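Local coordinates for ABC transporter periplasmic-binding protein YTFQ (Escherichia coli, PDB 2VK2) that binds alpha- and beta-galactofuranose in the periplasm as the solute-binding component of the YtfQRT-YjfF ABC transporter, at residues 15-18 and 19-22. Numbering follows the deposited sequence.
Sequences GWRA and AETN. With GZL (beta-D-galactofuranose), chain B.
Arg17 and Glu20, one turn apart at the start of helix 15-31, which joins strands 4-9 and 34-39 in a beta-alpha-beta unit, form a salt bridge in which NH1 of Arg17 lies 3.0 Å from OE1 of Glu20. The two side chains run alongside each other in the same direction, yet the guanidinium and carboxylate planes are turned 66° apart, so a single nitrogen meets a single oxygen rather than a two-pronged pair. A bend at chi3 of Arg17 (-61°) brings the other terminal nitrogen, NH2, round to the sugar, where it donates to O4 of beta-D-galactofuranose at 3.0 Å, the oxygen sitting near the guanidinium plane. Glu13 pairs with NE, while NH1 also forms a salt bridge with Asp90 and a hydrogen bond with Gln9; Gln9 donates to OE1 of Glu20 as well.

Trp16, like Arg17 a sugar-binding residue, stands between Glu20 and the ligand. Its indole carries CB of Glu20 over one face, a CH-pi contact 4.1 Å from the centroid of the six-membered ring, and C6 of the galactofuranose over the opposite face, off toward the rim. The Glu20 carboxylate reaches the far end of the ring, OE2 coming 3.4 Å from CH2 of Trp16, while NE1 is held by the carbonyl of Leu247. The helical ladder behind is regular, with Glu20 N bonded to Trp16 O at 2.9 Å.

An alanine in place of Arg17 is likely to cost the sugar its bond at O4 and leave Glu20 and Asp90, two carboxylates already close together, without the guanidinium that pairs with both. The helix start thus offers the furanose an aromatic face and a guanidinium whose direction the surrounding acids probably fix; they outnumber this one cation, and Glu20 and Asp90 may share a proton.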
loop_
_atom_site.group_PDB
_atom_site.type_symbol
_atom_site.label_atom_id
_atom_site.label_comp_id
_atom_site.label_asym_id
_atom_site.label_seq_id
_atom_site.Cartn_x
_atom_site.Cartn_y
_atom_site.Cartn_z
ATOM N N GLY A 15 -6.528 1.305 -6.895
ATOM C CA GLY A 15 -7.554 0.271 -6.890
ATOM C C GLY A 15 -7.540 -0.525 -5.601
ATOM O O GLY A 15 -8.578 -0.999 -5.148
ATOM N N TRP A 16 -6.360 -0.671 -5.001
ATOM C CA TRP A 16 -6.254 -1.349 -3.720
ATOM C C TRP A 16 -7.024 -0.598 -2.634
ATOM O O TRP A 16 -7.772 -1.210 -1.876
ATOM C CB TRP A 16 -4.794 -1.544 -3.287
ATOM C CG TRP A 16 -4.736 -2.287 -2.001
ATOM C CD1 TRP A 16 -4.684 -3.637 -1.838
ATOM C CD2 TRP A 16 -4.810 -1.727 -0.683
ATOM N NE1 TRP A 16 -4.699 -3.955 -0.502
ATOM C CE2 TRP A 16 -4.783 -2.798 0.227
ATOM C CE3 TRP A 16 -4.895 -0.419 -0.185
ATOM C CZ2 TRP A 16 -4.824 -2.607 1.609
ATOM C CZ3 TRP A 16 -4.938 -0.230 1.190
ATOM C CH2 TRP A 16 -4.907 -1.317 2.066
ATOM N N ARG A 17 -6.844 0.716 -2.551
ATOM C CA ARG A 17 -7.517 1.471 -1.493
ATOM C C ARG A 17 -9.026 1.498 -1.702
ATOM O O ARG A 17 -9.783 1.448 -0.741
ATOM C CB ARG A 17 -6.973 2.893 -1.345
ATOM C CG ARG A 17 -7.510 3.578 -0.074
ATOM C CD ARG A 17 -6.719 4.806 0.341
ATOM N NE ARG A 17 -5.337 4.455 0.638
ATOM C CZ ARG A 17 -4.913 3.895 1.765
ATOM N NH1 ARG A 17 -5.738 3.638 2.768
ATOM N NH2 ARG A 17 -3.633 3.594 1.881
ATOM N N ALA A 18 -9.460 1.550 -2.957
ATOM C CA ALA A 18 -10.883 1.452 -3.267
ATOM C C ALA A 18 -11.453 0.134 -2.743
ATOM O O ALA A 18 -12.544 0.106 -2.175
ATOM C CB ALA A 18 -11.120 1.579 -4.765
ATOM N N ALA A 19 -10.708 -0.953 -2.927
ATOM C CA ALA A 19 -11.103 -2.256 -2.399
ATOM C C ALA A 19 -11.105 -2.268 -0.870
ATOM O O ALA A 19 -12.002 -2.841 -0.259
ATOM C CB ALA A 19 -10.195 -3.355 -2.940
ATOM N N GLU A 20 -10.103 -1.642 -0.253
ATOM C CA GLU A 20 -10.055 -1.554 1.208
ATOM C C GLU A 20 -11.302 -0.856 1.756
ATOM O O GLU A 20 -11.877 -1.295 2.751
ATOM C CB GLU A 20 -8.803 -0.809 1.676
ATOM C CG GLU A 20 -8.614 -0.818 3.189
ATOM C CD GLU A 20 -7.648 0.241 3.677
ATOM O OE1 GLU A 20 -7.674 1.372 3.149
ATOM O OE2 GLU A 20 -6.863 -0.070 4.598
ATOM N N THR A 21 -11.704 0.229 1.104
ATOM C CA THR A 21 -12.920 0.949 1.468
ATOM C C THR A 21 -14.161 0.064 1.310
ATOM O O THR A 21 -15.003 0.007 2.207
ATOM C CB THR A 21 -13.057 2.239 0.636
ATOM O OG1 THR A 21 -12.016 3.153 1.010
ATOM C CG2 THR A 21 -14.410 2.901 0.860
ATOM N N ASN A 22 -14.265 -0.633 0.182
ATOM C CA ASN A 22 -15.383 -1.552 -0.053
ATOM C C ASN A 22 -15.473 -2.622 1.027
ATOM O O ASN A 22 -16.552 -2.907 1.548
ATOM C CB ASN A 22 -15.244 -2.241 -1.416
ATOM C CG ASN A 22 -15.487 -1.304 -2.587
ATOM O OD1 ASN A 22 -16.119 -0.258 -2.449
ATOM N ND2 ASN A 22 -14.990 -1.689 -3.757
HETATM C C6 GZL B . -0.727 -0.190 1.659
HETATM C C5 GZL B . -0.819 1.123 1.369
HETATM C C4 GZL B . -0.728 1.688 -0.036
HETATM C C3 GZL B . -0.871 0.807 -1.247
HETATM C C2 GZL B . -1.686 1.371 -2.128
HETATM O O6 GZL B . -0.793 -0.633 2.918
HETATM O O5 GZL B . -0.906 2.007 2.370
HETATM O O4 GZL B . -1.743 2.681 -0.237
HETATM O O3 GZL B . -0.188 -0.321 -1.406
HETATM C C1 GZL B . -2.276 2.613 -1.564
HETATM O O2 GZL B . -2.013 0.945 -3.349
HETATM O O1 GZL B . -1.892 3.766 -2.305
HETATM O O HOH W 1 -14.441 1.993 -2.888
#